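Local coordinates for protein Two-component system sensor histidine kinase (Bacteroides thetaiotaomicron, PDB 3OTT) that probably senses saccharides through its extracellular beta-propeller and beta-sandwich region and signals as a histidine kinase and DNA-binding transcription regulator, at residues Q431-T436 with I441-K446; Q461-H466 with D496-R501; G42-D47 with Q53-G58; L76-G79 with I84-Y87; C610-L613 with G618-I621. All coordinates share one frame; numbering follows the deposited sequence.

Interaction 1: residues Q431-T436 with I441-K446; sequences QLWIST and IFVVDK
The beta hairpin of strands 431-436 and 441-445, in the second beta-propeller of the chain, pairs Trp433 with Val443 in antiparallel register. The strand axes run at 159° to each other, 4.5 Å apart at closest approach. Two hydrogen-bonded pairs zip the backbones: Leu432 N meets Val444 O at 2.7 Å, Ile434 N meets Phe442 O at 2.7 Å, and each pair returns a bond. Val443 CG2, anti to its carbonyl carbon (chi1 -180°), is thereby set over the indole, 3.5 Å from the centroid of the Trp433 six-membered ring and 5° off its normal, a CH-pi contact. Ile441 CG2 reaches Trp433 CE3 obliquely at 3.9 Å. On the other face of the sheet, Ile434 CB and Phe442 CB lie 4.3 Å apart. At the end of the strand, Thr436 OG1 lies at the edge of the Phe442 ring, buried without a polar partner. A leucine in place of Trp433 would probably leave Val443 CG2 without its aromatic platform and Asp427 without the indole N-H that it accepts. Strand 421-426 flanks the hairpin, with Phe425 stacked on Trp433, and strand 457-463 flanks it beyond 441-445; Ile477 of strand 474-479 packs against Trp433 and Ile441.

Interaction 2: residues Q461-H466 with D496-R501; sequences QNYSVH and DKINPR
Asn499 OD1, two residues ahead of Arg501 and beside the Pro500 that Tyr463 touches, is gripped by two backbone amides. Arg501 N donates to Asn499 OD1 at 3.0 Å, closing an Asx turn, and Thr502 N supplies the second bond. The turn follows the strand that carries Ile498, in the propeller blade made of strands 474-479, 485-489, 495-499 and 504-508, where it meets the last strand, 457-463, of the preceding blade. The same OD1 of Asn499 lies 3.3 Å above the guanidinium plane of Arg501, offset toward its rim, while Arg501 NH1 hydrogen-bonds Gly483 O.

Contact between the blades is carried mainly by one ring and one branched chain, with Pro500 at the margin. Tyr463 and Ile498 have CA atoms 9.3 Å apart, too far for strand pairing, so the side chains bridge the distance. Ile498 CG1 points opposite its own carbonyl carbon (chi1 -58°), and the chain runs on extended to place CD1 over the ring: CD1 lies 4.2 Å from the Tyr463 centroid and 11° off the normal, a CH-pi contact. The other branch, Ile498 CG2, leans on Tyr463 CZ at 3.7 Å. Arg503 adds a cation-pi contact to the same ring, and Ile441 packs on Ile498, tying the junction to the neighbouring hairpin.

Beyond Tyr463 the chain leaves its strand through an ST turn, in which His466 N donates to Ser464 OG at 3.2 Å with an N-H...O angle of 147°. At the far tip of the ring, Tyr463 OH comes within 4.0 Å of Pro500 CA.

Interaction 3: residues G42-D47 with Q53-G58; sequences GLFSYD and QHFTYG
Phe55 presents its ring edge to the face of Phe44 in an offset edge-to-face pair, the centroids 5.3 Å apart and the planes at 79°. The nearest atoms are Phe44 CE1 and Phe55 CE2, at 3.4 Å. Leu43 O lies at the same ring's edge, 3.4 Å from Phe55 CD2. Over one face of Phe55 lies Gln53 CD, 4.3 Å above the plane and offset toward the rim; the amide is held there because Gln53 NE2 donates to Phe55 O at 2.9 Å, almost straight at 170°. Phe55 CG lies between its backbone N and carbonyl carbon (chi1 58°), which turns the ring back toward Gly42, whose CA lies 3.7 Å from Phe55 CD2; the backbone angles of Gly42 call for glycine, and a CB would also meet that ring.

His54 works through its edge. Ser45 OG meets His54 NE2 near the imidazole plane at 2.8 Å, a hydrogen bond in which either could be the donor, while Trp36 meets the same ring at an inclined angle. His54 N also donates to Leu43 O at 2.8 Å, continuing the antiparallel pairing of Phe44 with Gln53. This is the outer margin of a four-stranded antiparallel propeller blade, where strand 51-53, last of the meander, leads into the next blade.

Interaction 4: residues L76-G79 with I84-Y87; sequences LYMG and ILVY
Four backbone hydrogen bonds join Leu76 to Tyr87 and Met78 to Leu85, the two hydrogen-bonded pairs of an antiparallel hairpin whose strand axes approach to 4.6 Å. Leu76 N to Tyr87 O is the shortest, at 2.7 Å. Between these rungs Val86 CA makes a CA-H...O contact with Leu76 O; beyond the second rung Ile84 CA makes another with Met78 O at 3.3 Å.

The aromatic contact belongs to the non-hydrogen-bonded pair Tyr77 and Val86. The two side chains run alongside each other in the same direction, and Val86 CG2 lies 3.8 Å from the Tyr77 centroid, 11° from its normal, a CH-pi contact over the face. The sister methyl, Val86 CG1, touches Tyr77 CE1 at 3.7 Å, and Ile84 CG2 meets the ring obliquely. A serine at Tyr77 would probably open a gap beside Val86 and strip its methyls of the ring they rest on.

Apolar contacts fill the other face. Met78 bends at its last torsion (chi3 -78°), which brings CE to 3.8 Å from Tyr87 CB, while Leu76 CD2 meets the Tyr87 ring near its plane, 3.9 Å from CD2. Asp92 hydrogen-bonds the phenol OH.

Strands 67-71 and 93-94 complete the blade on either side of the hairpin. Leu43 of strand 42-46 packs on Leu76, Met78 and Tyr87, and strand 114-119 of the following blade brings Leu115 to Tyr77 and Leu117 to Ile84.

Interaction 5: residues C610-L613 with G618-I621; sequences CVYL and GFGI
Tyr612, Phe619 and Ile621 rise from one face of the sheet and point the same way, with Tyr612 alongside both of the others. The rings of Tyr612 and Phe619 form an oblique pair, neither stacked nor edge-to-face: their centroids are 5.9 Å apart and their planes meet at 60°. Phe619 CE2 comes to the edge of the tyrosine ring, 3.8 Å from Tyr612 CD1. Along the same flank, Ile621 CG1 approaches Tyr612 CE1 at 3.9 Å. Phe619 CG lies between its backbone N and carbonyl carbon, and this chi1 of 59° stands the ring up beside Tyr612. Below the ring, Phe619 CB lies 3.3 Å from Leu613 O.

On the other face Leu613 lies across from Gly620. The leucine chain spreads over the glycine backbone, with Leu613 CD1 3.7 Å from Gly620 O. Their backbones are joined by reciprocal hydrogen bonds, Leu613 N to Gly620 O and Gly620 N to Leu613 O, both 2.8 Å.

Strand 310-313, from the start of the second propeller, pairs with strand 618-623, while 601-605 pairs with 610-615. A blade that combines one early strand with three late ones is the "Velcro" closure by which a beta-propeller locks its ring.

How the interactions relate
Along the chain the order is interaction 3, 4, 1, 2, 5. Interactions 3 and 4 lie in consecutive blades of the first propeller, about 13 Å apart between centres, and touch through the side chain of Leu43. In the second propeller, interaction 1 ends on strand 441-445 and interaction 2 begins on its sheet neighbour 457-463, their centres about 11 Å apart; interaction 2 then crosses to the next blade. Interaction 5 sits in that propeller's closing blade, its centre about 30 Å from that of interaction 1 and about 40 Å from that of interaction 3. The centres of interactions 1 and 3 are about 68 Å apart, on opposite sides of the chain's centre, consistent with two separately closed propellers in an elongated sensor.

Interaction 1: residues Q431-T436 with I441-K446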
# COMPACT_ATOMS: atom_id res chain seq x y z
N GLN B 431 -29.24 10.18 -30.51
CA GLN B 431 -28.68 8.86 -30.82
C GLN B 431 -27.25 8.66 -30.28
O GLN B 431 -26.43 9.54 -30.38
CB GLN B 431 -28.78 8.60 -32.34
CG GLN B 431 -30.21 8.55 -32.93
CD GLN B 431 -30.14 8.43 -34.44
OE1 GLN B 431 -29.36 9.14 -35.09
NE2 GLN B 431 -30.91 7.49 -35.01
N LEU B 432 -26.95 7.48 -29.77
CA LEU B 432 -25.59 7.15 -29.35
C LEU B 432 -24.87 6.44 -30.46
O LEU B 432 -25.43 5.53 -31.04
CB LEU B 432 -25.67 6.21 -28.17
CG LEU B 432 -25.10 6.48 -26.79
CD1 LEU B 432 -25.17 7.97 -26.47
CD2 LEU B 432 -25.89 5.56 -25.83
N TRP B 433 -23.66 6.87 -30.80
CA TRP B 433 -22.85 6.26 -31.89
C TRP B 433 -21.76 5.48 -31.16
O TRP B 433 -21.06 6.05 -30.31
CB TRP B 433 -22.25 7.37 -32.77
CG TRP B 433 -23.26 7.95 -33.75
CD1 TRP B 433 -24.37 8.73 -33.47
CD2 TRP B 433 -23.26 7.78 -35.18
NE1 TRP B 433 -25.03 9.06 -34.62
CE2 TRP B 433 -24.38 8.47 -35.69
CE3 TRP B 433 -22.39 7.13 -36.08
CZ2 TRP B 433 -24.68 8.51 -37.06
CZ3 TRP B 433 -22.69 7.16 -37.46
CH2 TRP B 433 -23.83 7.84 -37.93
N ILE B 434 -21.65 4.18 -31.46
CA ILE B 434 -20.76 3.29 -30.70
C ILE B 434 -19.83 2.56 -31.66
O ILE B 434 -20.28 1.88 -32.56
CB ILE B 434 -21.58 2.27 -29.90
CG1 ILE B 434 -22.51 2.99 -28.94
CG2 ILE B 434 -20.68 1.28 -29.14
CD1 ILE B 434 -23.77 2.18 -28.61
N SER B 435 -18.53 2.77 -31.49
CA SER B 435 -17.60 2.09 -32.34
C SER B 435 -17.08 0.86 -31.61
O SER B 435 -16.79 0.91 -30.42
CB SER B 435 -16.46 3.02 -32.79
OG SER B 435 -15.44 3.15 -31.80
N THR B 436 -16.91 -0.22 -32.37
CA THR B 436 -16.54 -1.50 -31.84
C THR B 436 -15.28 -2.13 -32.56
O THR B 436 -14.91 -1.75 -33.65
CB THR B 436 -17.80 -2.37 -32.07
OG1 THR B 436 -18.78 -1.98 -31.08
CG2 THR B 436 -17.54 -3.75 -31.88
N ILE B 441 -19.81 -0.09 -36.51
CA ILE B 441 -20.42 0.99 -35.72
C ILE B 441 -21.94 0.77 -35.50
O ILE B 441 -22.70 0.37 -36.40
CB ILE B 441 -20.21 2.37 -36.42
CG1 ILE B 441 -18.71 2.71 -36.56
CG2 ILE B 441 -20.97 3.50 -35.68
CD1 ILE B 441 -18.43 3.70 -37.77
N PHE B 442 -22.39 1.01 -34.29
CA PHE B 442 -23.81 0.90 -33.96
C PHE B 442 -24.35 2.30 -33.66
O PHE B 442 -23.66 3.12 -32.99
CB PHE B 442 -24.00 0.04 -32.69
CG PHE B 442 -23.52 -1.38 -32.84
CD1 PHE B 442 -22.16 -1.71 -32.70
CD2 PHE B 442 -24.42 -2.39 -33.12
CE1 PHE B 442 -21.72 -3.08 -32.85
CE2 PHE B 442 -23.98 -3.74 -33.30
CZ PHE B 442 -22.64 -4.06 -33.15
N VAL B 443 -25.56 2.57 -34.15
CA VAL B 443 -26.25 3.81 -33.87
C VAL B 443 -27.54 3.43 -33.16
O VAL B 443 -28.35 2.68 -33.73
CB VAL B 443 -26.56 4.56 -35.14
CG1 VAL B 443 -27.29 5.85 -34.79
CG2 VAL B 443 -25.26 4.82 -35.96
N VAL B 444 -27.68 3.87 -31.90
CA VAL B 444 -28.73 3.43 -30.99
C VAL B 444 -29.53 4.61 -30.43
O VAL B 444 -28.97 5.67 -30.07
CB VAL B 444 -28.10 2.68 -29.80
CG1 VAL B 444 -29.07 2.54 -28.62
CG2 VAL B 444 -27.57 1.26 -30.21
N ASP B 445 -30.84 4.44 -30.34
CA ASP B 445 -31.67 5.45 -29.74
C ASP B 445 -31.40 5.54 -28.21
O ASP B 445 -31.69 4.61 -27.47
CB ASP B 445 -33.14 5.18 -30.04
CG ASP B 445 -34.07 6.31 -29.50
OD1 ASP B 445 -34.09 6.56 -28.27
OD2 ASP B 445 -34.78 6.94 -30.31
N LYS B 446 -30.81 6.64 -27.77
CA LYS B 446 -30.34 6.74 -26.38
C LYS B 446 -31.45 6.49 -25.31
O LYS B 446 -31.31 5.61 -24.44
CB LYS B 446 -29.67 8.09 -26.15
CG LYS B 446 -28.83 8.15 -24.89
CD LYS B 446 -28.24 9.48 -24.72
CE LYS B 446 -29.26 10.46 -24.01
NZ LYS B 446 -28.48 11.56 -23.39

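Interaction 2: residues Q461-H466 with D496-R501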
# COMPACT_ATOMS: atom_id res chain seq x y z
N GLN B 461 -29.48 0.96 -36.17
CA GLN B 461 -28.62 1.00 -37.36
C GLN B 461 -27.30 0.39 -37.03
O GLN B 461 -26.83 0.47 -35.87
CB GLN B 461 -28.36 2.45 -37.86
CG GLN B 461 -29.61 3.24 -38.34
CD GLN B 461 -29.29 4.68 -38.93
OE1 GLN B 461 -28.40 5.38 -38.46
NE2 GLN B 461 -30.03 5.08 -39.96
N ASN B 462 -26.64 -0.13 -38.06
CA ASN B 462 -25.26 -0.66 -37.91
C ASN B 462 -24.53 -0.30 -39.17
O ASN B 462 -25.10 -0.32 -40.25
CB ASN B 462 -25.29 -2.18 -37.56
CG ASN B 462 -23.88 -2.86 -37.60
OD1 ASN B 462 -23.59 -3.67 -38.52
ND2 ASN B 462 -23.01 -2.57 -36.60
N TYR B 463 -23.29 0.15 -39.04
CA TYR B 463 -22.46 0.39 -40.23
C TYR B 463 -21.39 -0.71 -40.23
O TYR B 463 -20.74 -0.93 -39.21
CB TYR B 463 -21.79 1.79 -40.15
CG TYR B 463 -22.72 2.93 -40.52
CD1 TYR B 463 -23.38 3.67 -39.54
CD2 TYR B 463 -22.96 3.26 -41.86
CE1 TYR B 463 -24.26 4.72 -39.88
CE2 TYR B 463 -23.84 4.26 -42.20
CZ TYR B 463 -24.48 4.99 -41.21
OH TYR B 463 -25.31 6.01 -41.60
N SER B 464 -21.16 -1.36 -41.39
CA SER B 464 -20.16 -2.42 -41.45
C SER B 464 -19.50 -2.54 -42.85
O SER B 464 -19.81 -1.75 -43.75
CB SER B 464 -20.84 -3.72 -41.13
OG SER B 464 -21.72 -4.03 -42.19
N VAL B 465 -18.69 -3.58 -43.05
CA VAL B 465 -18.11 -3.86 -44.37
C VAL B 465 -19.18 -4.07 -45.45
O VAL B 465 -18.89 -3.84 -46.62
CB VAL B 465 -17.04 -5.03 -44.32
CG1 VAL B 465 -16.42 -5.24 -45.68
CG2 VAL B 465 -15.91 -4.65 -43.49
N HIS B 466 -20.40 -4.49 -45.09
CA HIS B 466 -21.49 -4.69 -46.06
C HIS B 466 -22.24 -3.43 -46.53
O HIS B 466 -22.82 -3.41 -47.61
CB HIS B 466 -22.51 -5.74 -45.56
CG HIS B 466 -21.89 -7.06 -45.22
ND1 HIS B 466 -21.91 -7.59 -43.94
CD2 HIS B 466 -21.18 -7.93 -45.98
CE1 HIS B 466 -21.26 -8.74 -43.94
NE2 HIS B 466 -20.80 -8.97 -45.16
N ASP B 496 -12.68 7.15 -43.00
CA ASP B 496 -13.97 7.03 -43.65
C ASP B 496 -14.78 8.23 -43.19
O ASP B 496 -14.57 8.73 -42.08
CB ASP B 496 -14.64 5.68 -43.31
CG ASP B 496 -14.12 4.50 -44.21
OD1 ASP B 496 -13.31 4.73 -45.12
OD2 ASP B 496 -14.53 3.31 -44.01
N LYS B 497 -15.67 8.69 -44.07
CA LYS B 497 -16.57 9.80 -43.81
C LYS B 497 -17.98 9.27 -44.01
O LYS B 497 -18.31 8.79 -45.10
CB LYS B 497 -16.30 11.00 -44.73
CG LYS B 497 -17.35 12.14 -44.54
CD LYS B 497 -17.16 13.43 -45.40
CE LYS B 497 -17.44 13.21 -46.88
NZ LYS B 497 -18.82 13.48 -47.21
N ILE B 498 -18.77 9.32 -42.94
CA ILE B 498 -20.17 8.97 -43.01
C ILE B 498 -21.11 10.21 -43.03
O ILE B 498 -20.99 11.14 -42.21
CB ILE B 498 -20.60 8.12 -41.81
CG1 ILE B 498 -19.76 6.87 -41.72
CG2 ILE B 498 -22.10 7.74 -41.92
CD1 ILE B 498 -20.02 6.11 -40.50
N ASN B 499 -22.02 10.22 -43.98
CA ASN B 499 -23.09 11.19 -43.98
C ASN B 499 -24.28 10.44 -43.40
O ASN B 499 -24.86 9.61 -44.06
CB ASN B 499 -23.34 11.74 -45.37
CG ASN B 499 -24.51 12.70 -45.43
OD1 ASN B 499 -25.49 12.54 -44.70
ND2 ASN B 499 -24.43 13.69 -46.34
N PRO B 500 -24.59 10.70 -42.13
CA PRO B 500 -25.59 9.98 -41.38
C PRO B 500 -27.01 10.11 -41.96
O PRO B 500 -27.83 9.25 -41.68
CB PRO B 500 -25.54 10.63 -39.98
CG PRO B 500 -24.91 11.92 -40.18
CD PRO B 500 -24.10 11.89 -41.43
N ARG B 501 -27.27 11.15 -42.76
CA ARG B 501 -28.60 11.40 -43.31
C ARG B 501 -28.87 10.55 -44.54
O ARG B 501 -29.95 10.00 -44.66
CB ARG B 501 -28.80 12.90 -43.61
CG ARG B 501 -28.93 13.78 -42.31
CD ARG B 501 -28.61 15.30 -42.54
NE ARG B 501 -27.50 15.54 -43.48
CZ ARG B 501 -26.21 15.59 -43.15
NH1 ARG B 501 -25.82 15.43 -41.88
NH2 ARG B 501 -25.31 15.82 -44.09

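Interaction 3: residues G42-D47 with Q53-G58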
# COMPACT_ATOMS: atom_id res chain seq x y z
N GLY B 42 19.25 25.65 20.41
CA GLY B 42 17.96 25.06 20.70
C GLY B 42 17.14 24.91 19.46
O GLY B 42 17.66 25.03 18.34
N LEU B 43 15.86 24.69 19.64
CA LEU B 43 15.01 24.25 18.56
C LEU B 43 14.37 25.45 17.85
O LEU B 43 13.92 26.36 18.52
CB LEU B 43 13.93 23.33 19.15
CG LEU B 43 12.73 22.98 18.23
CD1 LEU B 43 13.21 22.00 17.15
CD2 LEU B 43 11.50 22.43 18.98
N PHE B 44 14.35 25.46 16.50
CA PHE B 44 13.66 26.47 15.68
C PHE B 44 12.65 25.80 14.71
O PHE B 44 12.73 24.55 14.48
CB PHE B 44 14.62 27.29 14.78
CG PHE B 44 15.45 28.34 15.50
CD1 PHE B 44 16.60 27.97 16.19
CD2 PHE B 44 15.13 29.70 15.42
CE1 PHE B 44 17.38 28.90 16.82
CE2 PHE B 44 15.91 30.68 16.05
CZ PHE B 44 17.04 30.26 16.76
N SER B 45 11.77 26.63 14.11
CA SER B 45 10.96 26.21 13.00
C SER B 45 11.09 27.23 11.89
O SER B 45 11.43 28.38 12.13
CB SER B 45 9.49 26.09 13.42
OG SER B 45 8.96 27.35 13.93
N TYR B 46 10.76 26.81 10.68
CA TYR B 46 10.86 27.68 9.52
C TYR B 46 9.66 27.45 8.66
O TYR B 46 9.40 26.30 8.25
CB TYR B 46 12.11 27.37 8.72
CG TYR B 46 12.29 28.25 7.49
CD1 TYR B 46 12.31 29.64 7.60
CD2 TYR B 46 12.46 27.70 6.24
CE1 TYR B 46 12.50 30.43 6.52
CE2 TYR B 46 12.63 28.48 5.15
CZ TYR B 46 12.67 29.85 5.28
OH TYR B 46 12.86 30.64 4.15
N ASP B 47 8.91 28.51 8.36
CA ASP B 47 7.68 28.31 7.60
C ASP B 47 7.81 28.76 6.15
O ASP B 47 6.79 28.90 5.46
CB ASP B 47 6.52 29.07 8.26
CG ASP B 47 6.73 30.61 8.26
OD1 ASP B 47 7.75 31.08 7.68
OD2 ASP B 47 5.84 31.34 8.81
N GLN B 53 11.96 30.85 17.04
CA GLN B 53 12.66 30.09 18.07
C GLN B 53 11.69 29.41 18.99
O GLN B 53 10.60 29.91 19.20
CB GLN B 53 13.66 30.95 18.86
CG GLN B 53 13.06 31.94 19.86
CD GLN B 53 14.17 32.79 20.44
OE1 GLN B 53 14.76 33.57 19.73
NE2 GLN B 53 14.52 32.57 21.71
N HIS B 54 12.07 28.26 19.53
CA HIS B 54 11.17 27.61 20.51
C HIS B 54 11.84 27.31 21.84
O HIS B 54 11.68 26.26 22.39
CB HIS B 54 10.56 26.37 19.89
CG HIS B 54 9.73 26.69 18.69
ND1 HIS B 54 8.37 26.95 18.77
CD2 HIS B 54 10.07 26.87 17.40
CE1 HIS B 54 7.91 27.23 17.57
NE2 HIS B 54 8.91 27.21 16.72
N PHE B 55 12.61 28.27 22.33
CA PHE B 55 13.36 28.14 23.56
C PHE B 55 13.49 29.53 24.16
O PHE B 55 13.32 30.53 23.45
CB PHE B 55 14.74 27.50 23.29
CG PHE B 55 15.60 28.26 22.33
CD1 PHE B 55 16.36 29.34 22.75
CD2 PHE B 55 15.65 27.88 21.02
CE1 PHE B 55 17.20 30.03 21.84
CE2 PHE B 55 16.45 28.56 20.08
CZ PHE B 55 17.22 29.64 20.50
N THR B 56 13.82 29.60 25.45
CA THR B 56 14.04 30.87 26.12
C THR B 56 15.47 30.91 26.64
O THR B 56 15.96 29.91 27.20
CB THR B 56 12.97 31.07 27.27
OG1 THR B 56 11.66 31.00 26.69
CG2 THR B 56 13.14 32.40 28.08
N TYR B 57 16.14 32.04 26.43
CA TYR B 57 17.49 32.27 26.89
C TYR B 57 17.67 31.90 28.37
O TYR B 57 16.86 32.28 29.20
CB TYR B 57 17.92 33.71 26.60
CG TYR B 57 19.38 33.98 26.92
CD1 TYR B 57 19.75 34.56 28.16
CD2 TYR B 57 20.39 33.67 25.99
CE1 TYR B 57 21.08 34.82 28.45
CE2 TYR B 57 21.74 33.92 26.28
CZ TYR B 57 22.08 34.49 27.51
OH TYR B 57 23.41 34.74 27.82
N GLY B 58 18.72 31.11 28.68
CA GLY B 58 18.99 30.71 30.05
C GLY B 58 18.26 29.46 30.55
O GLY B 58 18.68 28.82 31.54

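Interaction 4: residues L76-G79 with I84-Y87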
# COMPACT_ATOMS: atom_id res chain seq x y z
N LEU B 76 8.78 16.06 19.43
CA LEU B 76 10.13 16.06 18.89
C LEU B 76 11.01 15.61 20.04
O LEU B 76 11.03 16.31 21.07
CB LEU B 76 10.55 17.47 18.41
CG LEU B 76 10.15 18.00 17.03
CD1 LEU B 76 8.86 17.45 16.50
CD2 LEU B 76 10.05 19.52 17.06
N TYR B 77 11.60 14.41 19.92
CA TYR B 77 12.62 13.90 20.83
C TYR B 77 13.94 14.37 20.27
O TYR B 77 14.30 14.04 19.12
CB TYR B 77 12.61 12.33 20.91
CG TYR B 77 11.59 11.74 21.88
CD1 TYR B 77 10.29 12.25 21.95
CD2 TYR B 77 11.93 10.66 22.69
CE1 TYR B 77 9.35 11.72 22.87
CE2 TYR B 77 11.02 10.08 23.57
CZ TYR B 77 9.73 10.62 23.68
OH TYR B 77 8.82 10.07 24.58
N MET B 78 14.71 15.09 21.06
CA MET B 78 15.94 15.71 20.58
C MET B 78 17.11 15.39 21.51
O MET B 78 16.98 15.54 22.73
CB MET B 78 15.72 17.23 20.52
CG MET B 78 14.52 17.61 19.58
SD MET B 78 14.32 19.38 19.68
CE MET B 78 13.47 19.61 21.25
N GLY B 79 18.24 14.98 20.95
CA GLY B 79 19.38 14.67 21.78
C GLY B 79 20.17 15.89 22.17
O GLY B 79 20.39 16.74 21.34
N ILE B 84 17.74 13.92 26.65
CA ILE B 84 16.73 14.02 25.65
C ILE B 84 15.75 15.06 26.07
O ILE B 84 15.19 15.00 27.12
CB ILE B 84 16.02 12.69 25.42
CG1 ILE B 84 17.01 11.72 24.78
CG2 ILE B 84 14.75 12.90 24.58
CD1 ILE B 84 16.42 10.45 24.35
N LEU B 85 15.58 16.03 25.20
CA LEU B 85 14.65 17.08 25.41
C LEU B 85 13.41 16.73 24.58
O LEU B 85 13.52 16.43 23.39
CB LEU B 85 15.32 18.34 24.91
CG LEU B 85 14.66 19.66 25.22
CD1 LEU B 85 14.51 19.90 26.77
CD2 LEU B 85 15.51 20.75 24.49
N VAL B 86 12.26 16.67 25.23
CA VAL B 86 11.04 16.31 24.57
C VAL B 86 10.08 17.51 24.34
O VAL B 86 9.59 18.14 25.30
CB VAL B 86 10.34 15.17 25.31
CG1 VAL B 86 8.99 14.88 24.69
CG2 VAL B 86 11.23 13.92 25.30
N TYR B 87 9.77 17.79 23.08
CA TYR B 87 8.96 18.95 22.79
C TYR B 87 7.63 18.52 22.17
O TYR B 87 7.59 17.84 21.14
CB TYR B 87 9.74 19.95 21.89
CG TYR B 87 8.95 21.17 21.46
CD1 TYR B 87 8.64 22.21 22.39
CD2 TYR B 87 8.53 21.32 20.17
CE1 TYR B 87 7.91 23.34 22.00
CE2 TYR B 87 7.81 22.47 19.74
CZ TYR B 87 7.51 23.45 20.67
OH TYR B 87 6.82 24.54 20.24

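Interaction 5: residues C610-L613 with G618-I621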
# COMPACT_ATOMS: atom_id res chain seq x y z
N CYS B 610 -4.67 23.57 -16.68
CA CYS B 610 -3.59 22.61 -16.61
C CYS B 610 -3.85 21.35 -17.44
O CYS B 610 -4.96 21.12 -17.91
CB CYS B 610 -3.32 22.27 -15.16
SG CYS B 610 -4.65 21.35 -14.51
N VAL B 611 -2.80 20.55 -17.63
CA VAL B 611 -2.84 19.32 -18.44
C VAL B 611 -2.44 18.10 -17.60
O VAL B 611 -1.44 18.11 -16.91
CB VAL B 611 -1.91 19.43 -19.68
CG1 VAL B 611 -1.95 18.13 -20.53
CG2 VAL B 611 -2.30 20.63 -20.52
N TYR B 612 -3.27 17.06 -17.65
CA TYR B 612 -3.02 15.77 -16.99
C TYR B 612 -2.42 14.81 -18.00
O TYR B 612 -2.95 14.67 -19.12
CB TYR B 612 -4.31 15.19 -16.42
CG TYR B 612 -4.86 16.10 -15.33
CD1 TYR B 612 -4.44 15.98 -14.00
CD2 TYR B 612 -5.77 17.09 -15.62
CE1 TYR B 612 -4.91 16.83 -13.02
CE2 TYR B 612 -6.27 17.95 -14.60
CZ TYR B 612 -5.82 17.83 -13.33
OH TYR B 612 -6.31 18.68 -12.38
N LEU B 613 -1.34 14.14 -17.59
CA LEU B 613 -0.64 13.27 -18.51
C LEU B 613 -0.62 11.87 -17.89
O LEU B 613 0.06 11.62 -16.90
CB LEU B 613 0.75 13.81 -18.79
CG LEU B 613 0.86 15.23 -19.37
CD1 LEU B 613 1.03 16.34 -18.29
CD2 LEU B 613 2.01 15.29 -20.38
N GLY B 618 0.21 6.35 -12.36
CA GLY B 618 0.20 7.75 -11.94
C GLY B 618 -0.00 8.66 -13.12
O GLY B 618 -0.23 8.19 -14.24
N PHE B 619 0.04 9.97 -12.87
CA PHE B 619 -0.15 10.93 -13.91
C PHE B 619 0.66 12.19 -13.60
O PHE B 619 0.87 12.55 -12.45
CB PHE B 619 -1.64 11.29 -14.07
CG PHE B 619 -2.26 11.84 -12.83
CD1 PHE B 619 -2.85 11.01 -11.92
CD2 PHE B 619 -2.21 13.22 -12.56
CE1 PHE B 619 -3.39 11.51 -10.74
CE2 PHE B 619 -2.79 13.74 -11.42
CZ PHE B 619 -3.38 12.89 -10.50
N GLY B 620 1.10 12.87 -14.65
CA GLY B 620 1.73 14.18 -14.46
C GLY B 620 0.70 15.30 -14.54
O GLY B 620 -0.38 15.14 -15.11
N ILE B 621 1.05 16.43 -13.97
CA ILE B 621 0.24 17.62 -14.10
C ILE B 621 1.19 18.69 -14.53
O ILE B 621 2.31 18.77 -14.01
CB ILE B 621 -0.37 18.08 -12.78
CG1 ILE B 621 -1.14 16.95 -12.11
CG2 ILE B 621 -1.28 19.26 -13.00
CD1 ILE B 621 -1.65 17.35 -10.68